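Molybdopterin-guanine dinucleotide biosynthesis protein B (PDB 1NP6) binds GTP, hydrolyses it weakly, and may act as an adapter for efficient biosynthesis and use of the molybdopterin-guanine dinucleotide form of the molybdenum cofactor. Local coordinates at residues Leu9-Trp14 and Ala115-Phe120; Pro37-His42 and Leu105-Lys110. All blocks are in the same frame, centred on the assembly; numbering follows the deposited sequence.

Interaction 1: Leu9-Trp14 and Ala115-Phe120; sequences LAFAAW and AKIVLF
The carbonyl oxygen of A10 is gripped twice by strand 116-120: I117 N donates to it at 2.9 Å, nearly along the C=O axis, and K116 CA adds a CA-H...O contact at 3.3 Å. I117 O receives A12 N (2.9 Å) and the CA-H of F11, and A12 O takes L119 N and the CA-H of V118, giving the parallel pairing of two strands 15° apart. On one face I117 runs alongside F11 in the same direction; its CB sits over the ring, 4.3 Å from the centroid, while CD1 meets F11 CZ at 3.8 Å. With CG anti to the carbonyl carbon (chi1 -83°), the F11 ring turns its edge to L119 CD2, 3.9 Å from F11 CD2. Reducing F11 to an alanine would probably leave I117 and L119 without their shared apolar partner and open a gap beneath helix 19-32. On the other face the K116 chain, bent about its CB-CG and CG-CD bonds, runs over the methyls of A10 and A12. Strand 8-12 leads into the Walker A loop. F11 and L119 pack against helix 19-32, L9 and A115 touch W168 of helix 158-170, and strands 103-107 and 137-142 flank the pair.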
ATOM      1  N   LEU B   9     -16.885   9.198  -4.341  1.00 27.34           N
ATOM      2  CA  LEU B   9     -17.983   8.915  -5.275  1.00 24.69           C
ATOM      3  C   LEU B   9     -17.990   7.451  -5.726  1.00 37.42           C
ATOM      4  O   LEU B   9     -17.017   6.967  -6.321  1.00 34.30           O
ATOM      5  CB  LEU B   9     -17.895   9.840  -6.510  1.00 39.69           C
ATOM      6  CG  LEU B   9     -18.946   9.644  -7.617  1.00 36.17           C
ATOM      7  CD1 LEU B   9     -20.359  10.081  -7.168  1.00 30.25           C
ATOM      8  CD2 LEU B   9     -18.530  10.395  -8.881  1.00 34.65           C
ATOM      9  N   ALA B  10     -19.084   6.744  -5.458  1.00 31.63           N
ATOM     10  CA  ALA B  10     -19.180   5.336  -5.848  1.00 32.93           C
ATOM     11  C   ALA B  10     -19.880   5.148  -7.194  1.00 28.40           C
ATOM     12  O   ALA B  10     -20.752   5.932  -7.567  1.00 28.28           O
ATOM     13  CB  ALA B  10     -19.898   4.523  -4.773  1.00 34.58           C
ATOM     14  N   PHE B  11     -19.493   4.086  -7.892  1.00 30.27           N
ATOM     15  CA  PHE B  11     -20.175   3.608  -9.081  1.00 29.24           C
ATOM     16  C   PHE B  11     -20.730   2.226  -8.783  1.00 28.93           C
ATOM     17  O   PHE B  11     -19.993   1.329  -8.364  1.00 45.69           O
ATOM     18  CB  PHE B  11     -19.208   3.565 -10.282  1.00 31.66           C
ATOM     19  CG  PHE B  11     -19.062   4.900 -10.971  1.00 36.57           C
ATOM     20  CD1 PHE B  11     -18.203   5.858 -10.467  1.00 38.97           C
ATOM     21  CD2 PHE B  11     -19.835   5.216 -12.079  1.00 37.88           C
ATOM     22  CE1 PHE B  11     -18.100   7.104 -11.059  1.00 31.62           C
ATOM     23  CE2 PHE B  11     -19.730   6.463 -12.684  1.00 34.21           C
ATOM     24  CZ  PHE B  11     -18.860   7.401 -12.178  1.00 34.13           C
ATOM     25  N   ALA B  12     -22.035   2.065  -8.970  1.00 31.25           N
ATOM     26  CA  ALA B  12     -22.687   0.833  -8.577  1.00 30.47           C
ATOM     27  C   ALA B  12     -23.493   0.226  -9.708  1.00 27.63           C
ATOM     28  O   ALA B  12     -24.200   0.933 -10.426  1.00 33.83           O
ATOM     29  CB  ALA B  12     -23.578   1.078  -7.334  1.00 33.22           C
ATOM     30  N   ALA B  13     -23.385  -1.097  -9.847  1.00 35.43           N
ATOM     31  CA  ALA B  13     -24.113  -1.871 -10.850  1.00 32.79           C
ATOM     32  C   ALA B  13     -24.082  -3.369 -10.541  1.00 33.28           C
ATOM     33  O   ALA B  13     -23.160  -3.859  -9.874  1.00 39.29           O
ATOM     34  CB  ALA B  13     -23.552  -1.615 -12.267  1.00 36.80           C
ATOM     35  N   TRP B  14     -25.096  -4.085 -11.019  1.00 38.38           N
ATOM     36  CA  TRP B  14     -25.087  -5.551 -11.024  1.00 44.36           C
ATOM     37  C   TRP B  14     -23.896  -6.048 -11.831  1.00 46.53           C
ATOM     38  O   TRP B  14     -23.534  -5.435 -12.834  1.00 40.98           O
ATOM     39  CB  TRP B  14     -26.345  -6.104 -11.704  1.00 48.26           C
ATOM     40  CG  TRP B  14     -27.670  -5.794 -11.048  1.00 54.80           C
ATOM     41  CD1 TRP B  14     -28.081  -6.151  -9.780  1.00 42.13           C
ATOM     42  CD2 TRP B  14     -28.772  -5.093 -11.641  1.00 37.02           C
ATOM     43  NE1 TRP B  14     -29.362  -5.704  -9.559  1.00 43.34           N
ATOM     44  CE2 TRP B  14     -29.813  -5.049 -10.678  1.00 37.64           C
ATOM     45  CE3 TRP B  14     -28.990  -4.493 -12.887  1.00 43.56           C
ATOM     46  CZ2 TRP B  14     -31.048  -4.427 -10.928  1.00 38.17           C
ATOM     47  CZ3 TRP B  14     -30.218  -3.864 -13.132  1.00 46.72           C
ATOM     48  CH2 TRP B  14     -31.228  -3.840 -12.153  1.00 52.66           C
ATOM     49  N   ALA B 115     -22.368   9.314  -1.876  1.00 32.39           N
ATOM     50  CA  ALA B 115     -22.799   9.755  -3.219  1.00 45.04           C
ATOM     51  C   ALA B 115     -22.461   8.686  -4.260  1.00 35.12           C
ATOM     52  O   ALA B 115     -21.376   8.097  -4.206  1.00 30.23           O
ATOM     53  CB  ALA B 115     -22.153  11.075  -3.594  1.00 37.11           C
ATOM     54  N   LYS B 116     -23.398   8.436  -5.177  1.00 32.95           N
ATOM     55  CA  LYS B 116     -23.328   7.261  -6.041  1.00 43.26           C
ATOM     56  C   LYS B 116     -23.943   7.491  -7.424  1.00 36.86           C
ATOM     57  O   LYS B 116     -25.008   8.105  -7.547  1.00 40.42           O
ATOM     58  CB  LYS B 116     -24.067   6.106  -5.357  1.00 42.72           C
ATOM     59  CG  LYS B 116     -23.536   4.723  -5.646  1.00 60.82           C
ATOM     60  CD  LYS B 116     -23.702   3.796  -4.431  1.00 72.73           C
ATOM     61  CE  LYS B 116     -25.086   3.917  -3.781  1.00 57.68           C
ATOM     62  NZ  LYS B 116     -25.332   2.816  -2.807  1.00 64.75           N
ATOM     63  N   ILE B 117     -23.278   6.978  -8.458  1.00 37.88           N
ATOM     64  CA  ILE B 117     -23.883   6.871  -9.792  1.00 27.94           C
ATOM     65  C   ILE B 117     -24.165   5.391 -10.048  1.00 22.70           C
ATOM     66  O   ILE B 117     -23.311   4.541  -9.797  1.00 26.39           O
ATOM     67  CB  ILE B 117     -22.954   7.505 -10.876  1.00 34.22           C
ATOM     68  CG1 ILE B 117     -22.864   9.016 -10.632  1.00 36.03           C
ATOM     69  CG2 ILE B 117     -23.458   7.166 -12.319  1.00 31.36           C
ATOM     70  CD1 ILE B 117     -21.775   9.733 -11.415  1.00 30.26           C
ATOM     71  N   VAL B 118     -25.388   5.093 -10.485  1.00 24.50           N
ATOM     72  CA  VAL B 118     -25.853   3.732 -10.738  1.00 30.40           C
ATOM     73  C   VAL B 118     -25.899   3.520 -12.261  1.00 32.48           C
ATOM     74  O   VAL B 118     -26.263   4.418 -12.990  1.00 35.22           O
ATOM     75  CB  VAL B 118     -27.262   3.504 -10.125  1.00 43.86           C
ATOM     76  CG1 VAL B 118     -27.887   2.154 -10.553  1.00 35.61           C
ATOM     77  CG2 VAL B 118     -27.184   3.592  -8.614  1.00 40.97           C
ATOM     78  N   LEU B 119     -25.508   2.338 -12.716  1.00 34.02           N
ATOM     79  CA  LEU B 119     -25.444   2.050 -14.156  1.00 32.58           C
ATOM     80  C   LEU B 119     -26.539   1.078 -14.573  1.00 36.13           C
ATOM     81  O   LEU B 119     -26.947   0.228 -13.774  1.00 39.87           O
ATOM     82  CB  LEU B 119     -24.063   1.487 -14.518  1.00 25.98           C
ATOM     83  CG  LEU B 119     -22.816   2.143 -13.893  1.00 25.56           C
ATOM     84  CD1 LEU B 119     -21.572   1.411 -14.345  1.00 36.21           C
ATOM     85  CD2 LEU B 119     -22.680   3.652 -14.183  1.00 26.58           C
ATOM     86  N   PHE B 120     -27.029   1.226 -15.808  1.00 34.43           N
ATOM     87  CA  PHE B 120     -28.013   0.306 -16.397  1.00 29.34           C
ATOM     88  C   PHE B 120     -27.711   0.068 -17.879  1.00 38.92           C
ATOM     89  O   PHE B 120     -27.576   1.013 -18.643  1.00 29.59           O
ATOM     90  CB  PHE B 120     -29.451   0.859 -16.245  1.00 38.86           C
ATOM     91  CG  PHE B 120     -30.525  -0.058 -16.801  1.00 39.04           C
ATOM     92  CD1 PHE B 120     -30.999  -1.142 -16.048  1.00 31.61           C
ATOM     93  CD2 PHE B 120     -31.060   0.154 -18.074  1.00 29.92           C
ATOM     94  CE1 PHE B 120     -31.970  -2.016 -16.565  1.00 26.59           C
ATOM     95  CE2 PHE B 120     -32.040  -0.715 -18.604  1.00 40.39           C
ATOM     96  CZ  PHE B 120     -32.510  -1.793 -17.832  1.00 41.66           C
TER
HETATM   97  O   HOH W   1     -27.273  -1.699 -12.172  1.00 47.53           O

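Interaction 2: Pro37-His42 and Leu105-Lys110; sequences PGLIKH and LVEGFK
Backbone hydrogen bonds join strand 37-42 to 105-107 in parallel register: G38 O accepts L105 N at 2.8 Å from a donor above its carbonyl plane, I40 N reaches L105 O, E107 N reaches I40 O, and H42 N closes on E107 O at 3.1 Å. Among the apolar contacts, L39 crosses L105, its CD1 4.0 Å from L105 CB, and I40 CG2 meets F109 CE1 at 3.7 Å. This is the sheet of a P-loop NTPase. E107 ends a hydrophobic strand next to the Walker A strand, consistent with a Walker B-type acid, and it touches T20, a probable GTP-binding residue at the start of helix 19-32. Polar contacts also centre on E107. The K41 chain runs alongside it, CG 3.4 Å from E107 OE1, but K41 NZ stays 4.1 Å from that oxygen, too far for a salt bridge; a water donates to E107 OE1 at 2.6 Å and takes a weak bond from K41 NZ. The aromatic contact follows the turn at G108. The backbone sets H42 CB over the centre of the F109 ring, 4.0 Å from the centroid, and chi1 of -168° carries the imidazole out past that ring, so the rings meet obliquely. H42 NE2 is hydrogen-bonded to E85 OE2. Beyond strand 37-42 the sheet continues in parallel into the second subunit, where L39 packs on T67 and I40 on I68.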
ATOM      1  N   PRO B  37      -7.530  11.690  -9.806  1.00 43.76           N
ATOM      2  CA  PRO B  37      -8.397  10.720  -9.118  1.00 36.50           C
ATOM      3  C   PRO B  37      -7.661   9.656  -8.293  1.00 39.32           C
ATOM      4  O   PRO B  37      -6.598   9.164  -8.671  1.00 31.31           O
ATOM      5  CB  PRO B  37      -9.163  10.055 -10.269  1.00 38.69           C
ATOM      6  CG  PRO B  37      -8.193  10.109 -11.467  1.00 43.78           C
ATOM      7  CD  PRO B  37      -7.319  11.333 -11.231  1.00 36.17           C
ATOM      8  N   GLY B  38      -8.243   9.318  -7.148  1.00 27.60           N
ATOM      9  CA  GLY B  38      -7.919   8.078  -6.447  1.00 26.51           C
ATOM     10  C   GLY B  38      -8.982   7.023  -6.742  1.00 19.69           C
ATOM     11  O   GLY B  38     -10.091   7.345  -7.207  1.00 27.73           O
ATOM     12  N   LEU B  39      -8.649   5.769  -6.440  1.00 25.35           N
ATOM     13  CA  LEU B  39      -9.536   4.630  -6.628  1.00 27.56           C
ATOM     14  C   LEU B  39      -9.447   3.640  -5.455  1.00 27.19           C
ATOM     15  O   LEU B  39      -8.346   3.228  -5.058  1.00 34.13           O
ATOM     16  CB  LEU B  39      -9.194   3.871  -7.909  1.00 27.77           C
ATOM     17  CG  LEU B  39     -10.062   2.631  -8.237  1.00 30.88           C
ATOM     18  CD1 LEU B  39     -11.507   2.999  -8.552  1.00 30.24           C
ATOM     19  CD2 LEU B  39      -9.471   1.876  -9.414  1.00 39.17           C
ATOM     20  N   ILE B  40     -10.605   3.266  -4.919  1.00 33.66           N
ATOM     21  CA  ILE B  40     -10.692   2.187  -3.922  1.00 24.28           C
ATOM     22  C   ILE B  40     -11.578   1.070  -4.499  1.00 25.76           C
ATOM     23  O   ILE B  40     -12.730   1.302  -4.885  1.00 30.87           O
ATOM     24  CB  ILE B  40     -11.285   2.715  -2.586  1.00 37.78           C
ATOM     25  CG1 ILE B  40     -10.477   3.915  -2.065  1.00 29.38           C
ATOM     26  CG2 ILE B  40     -11.360   1.565  -1.570  1.00 32.32           C
ATOM     27  CD1 ILE B  40     -11.021   4.550  -0.701  1.00 28.59           C
ATOM     28  N   LYS B  41     -11.037  -0.138  -4.553  1.00 33.94           N
ATOM     29  CA  LYS B  41     -11.690  -1.256  -5.228  1.00 39.55           C
ATOM     30  C   LYS B  41     -11.685  -2.506  -4.338  1.00 36.46           C
ATOM     31  O   LYS B  41     -10.732  -2.734  -3.589  1.00 43.30           O
ATOM     32  CB  LYS B  41     -10.922  -1.556  -6.527  1.00 39.38           C
ATOM     33  CG  LYS B  41     -11.499  -2.670  -7.410  1.00 58.06           C
ATOM     34  CD  LYS B  41     -10.657  -2.884  -8.675  1.00 55.07           C
ATOM     35  CE  LYS B  41     -10.690  -4.349  -9.136  1.00 80.41           C
ATOM     36  NZ  LYS B  41     -11.852  -4.689 -10.028  1.00 64.97           N
ATOM     37  N   HIS B  42     -12.740  -3.309  -4.434  1.00 35.09           N
ATOM     38  CA  HIS B  42     -12.776  -4.654  -3.846  1.00 36.74           C
ATOM     39  C   HIS B  42     -12.466  -5.729  -4.892  1.00 42.28           C
ATOM     40  O   HIS B  42     -12.858  -5.598  -6.054  1.00 51.04           O
ATOM     41  CB  HIS B  42     -14.153  -4.911  -3.237  1.00 47.41           C
ATOM     42  CG  HIS B  42     -14.213  -6.128  -2.369  1.00 49.05           C
ATOM     43  ND1 HIS B  42     -14.737  -7.328  -2.805  1.00 52.00           N
ATOM     44  CD2 HIS B  42     -13.830  -6.328  -1.087  1.00 53.27           C
ATOM     45  CE1 HIS B  42     -14.670  -8.215  -1.828  1.00 46.04           C
ATOM     46  NE2 HIS B  42     -14.126  -7.634  -0.775  1.00 51.48           N
ATOM     47  N   LEU B 105     -12.707   7.665  -6.339  1.00 27.47           N
ATOM     48  CA  LEU B 105     -13.738   6.786  -6.887  1.00 32.03           C
ATOM     49  C   LEU B 105     -13.794   5.466  -6.109  1.00 33.04           C
ATOM     50  O   LEU B 105     -12.748   4.961  -5.703  1.00 30.59           O
ATOM     51  CB  LEU B 105     -13.495   6.504  -8.379  1.00 27.50           C
ATOM     52  CG  LEU B 105     -13.372   7.757  -9.262  1.00 37.30           C
ATOM     53  CD1 LEU B 105     -12.696   7.468 -10.619  1.00 36.15           C
ATOM     54  CD2 LEU B 105     -14.750   8.391  -9.475  1.00 47.88           C
ATOM     55  N   VAL B 106     -15.002   4.911  -5.939  1.00 36.24           N
ATOM     56  CA  VAL B 106     -15.213   3.686  -5.135  1.00 24.32           C
ATOM     57  C   VAL B 106     -16.026   2.639  -5.879  1.00 24.27           C
ATOM     58  O   VAL B 106     -17.089   2.949  -6.431  1.00 31.30           O
ATOM     59  CB  VAL B 106     -15.902   4.012  -3.776  1.00 36.73           C
ATOM     60  CG1 VAL B 106     -16.026   2.737  -2.899  1.00 35.26           C
ATOM     61  CG2 VAL B 106     -15.146   5.114  -3.058  1.00 31.81           C
ATOM     62  N   GLU B 107     -15.538   1.395  -5.890  1.00 29.10           N
ATOM     63  CA  GLU B 107     -16.135   0.316  -6.689  1.00 31.79           C
ATOM     64  C   GLU B 107     -15.989  -1.122  -6.116  1.00 49.24           C
ATOM     65  O   GLU B 107     -14.953  -1.481  -5.560  1.00 46.44           O
ATOM     66  CB  GLU B 107     -15.507   0.364  -8.090  1.00 43.38           C
ATOM     67  CG  GLU B 107     -15.667  -0.906  -8.890  1.00 58.64           C
ATOM     68  CD  GLU B 107     -14.615  -1.037  -9.957  1.00 54.88           C
ATOM     69  OE1 GLU B 107     -13.418  -0.893  -9.631  1.00 56.75           O
ATOM     70  OE2 GLU B 107     -14.997  -1.268 -11.120  1.00 64.30           O
ATOM     71  N   GLY B 108     -17.034  -1.940  -6.269  1.00 54.99           N
ATOM     72  CA  GLY B 108     -16.959  -3.375  -6.001  1.00 50.18           C
ATOM     73  C   GLY B 108     -17.351  -3.847  -4.603  1.00 53.33           C
ATOM     74  O   GLY B 108     -17.362  -5.057  -4.331  1.00 51.31           O
ATOM     75  N   PHE B 109     -17.671  -2.902  -3.724  1.00 43.80           N
ATOM     76  CA  PHE B 109     -18.085  -3.214  -2.348  1.00 46.06           C
ATOM     77  C   PHE B 109     -19.585  -3.521  -2.250  1.00 56.42           C
ATOM     78  O   PHE B 109     -20.408  -2.874  -2.906  1.00 51.23           O
ATOM     79  CB  PHE B 109     -17.724  -2.061  -1.400  1.00 36.36           C
ATOM     80  CG  PHE B 109     -16.228  -1.887  -1.181  1.00 54.86           C
ATOM     81  CD1 PHE B 109     -15.464  -1.112  -2.059  1.00 47.21           C
ATOM     82  CD2 PHE B 109     -15.588  -2.492  -0.098  1.00 58.58           C
ATOM     83  CE1 PHE B 109     -14.084  -0.963  -1.876  1.00 50.72           C
ATOM     84  CE2 PHE B 109     -14.211  -2.341   0.103  1.00 47.19           C
ATOM     85  CZ  PHE B 109     -13.458  -1.573  -0.788  1.00 61.10           C
ATOM     86  N   LYS B 110     -19.923  -4.514  -1.427  1.00 68.50           N
ATOM     87  CA  LYS B 110     -21.316  -4.891  -1.160  1.00 71.60           C
ATOM     88  C   LYS B 110     -22.109  -3.731  -0.558  1.00 68.47           C
ATOM     89  O   LYS B 110     -23.251  -3.480  -0.950  1.00 59.59           O
ATOM     90  CB  LYS B 110     -21.365  -6.090  -0.209  1.00 77.97           C
ATOM     91  CG  LYS B 110     -22.181  -7.273  -0.711  1.00 86.16           C
ATOM     92  CD  LYS B 110     -22.158  -8.429   0.290  1.00 72.92           C
ATOM     93  CE  LYS B 110     -21.018  -9.403   0.001  1.00 81.58           C
ATOM     94  NZ  LYS B 110     -19.752  -8.984   0.666  1.00 76.96           N
TER
HETATM   95  O   HOH W   2     -12.316  -1.729 -11.779  1.00 65.76           O

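Both contacts belong to one parallel sheet, and they adjoin directly: strands 8-12 and 103-107 are neighbours, linked by probable hydrogen bonds from V106 N to L9 O and from F11 N to V106 O, while F11 also packs on L105. Helix 19-32 covers the same face of both. Interaction 2 is the more buried and lies nearer the centre of the chain, although 37-42 is the outermost strand within the subunit and meets the dimer partner; interaction 1 is flanked by strands of its own chain. Both reach the nucleotide-binding region, 9-14 by its backbone and interaction 2 through the E107 carboxylate, whose water is only weakly bonded to K41.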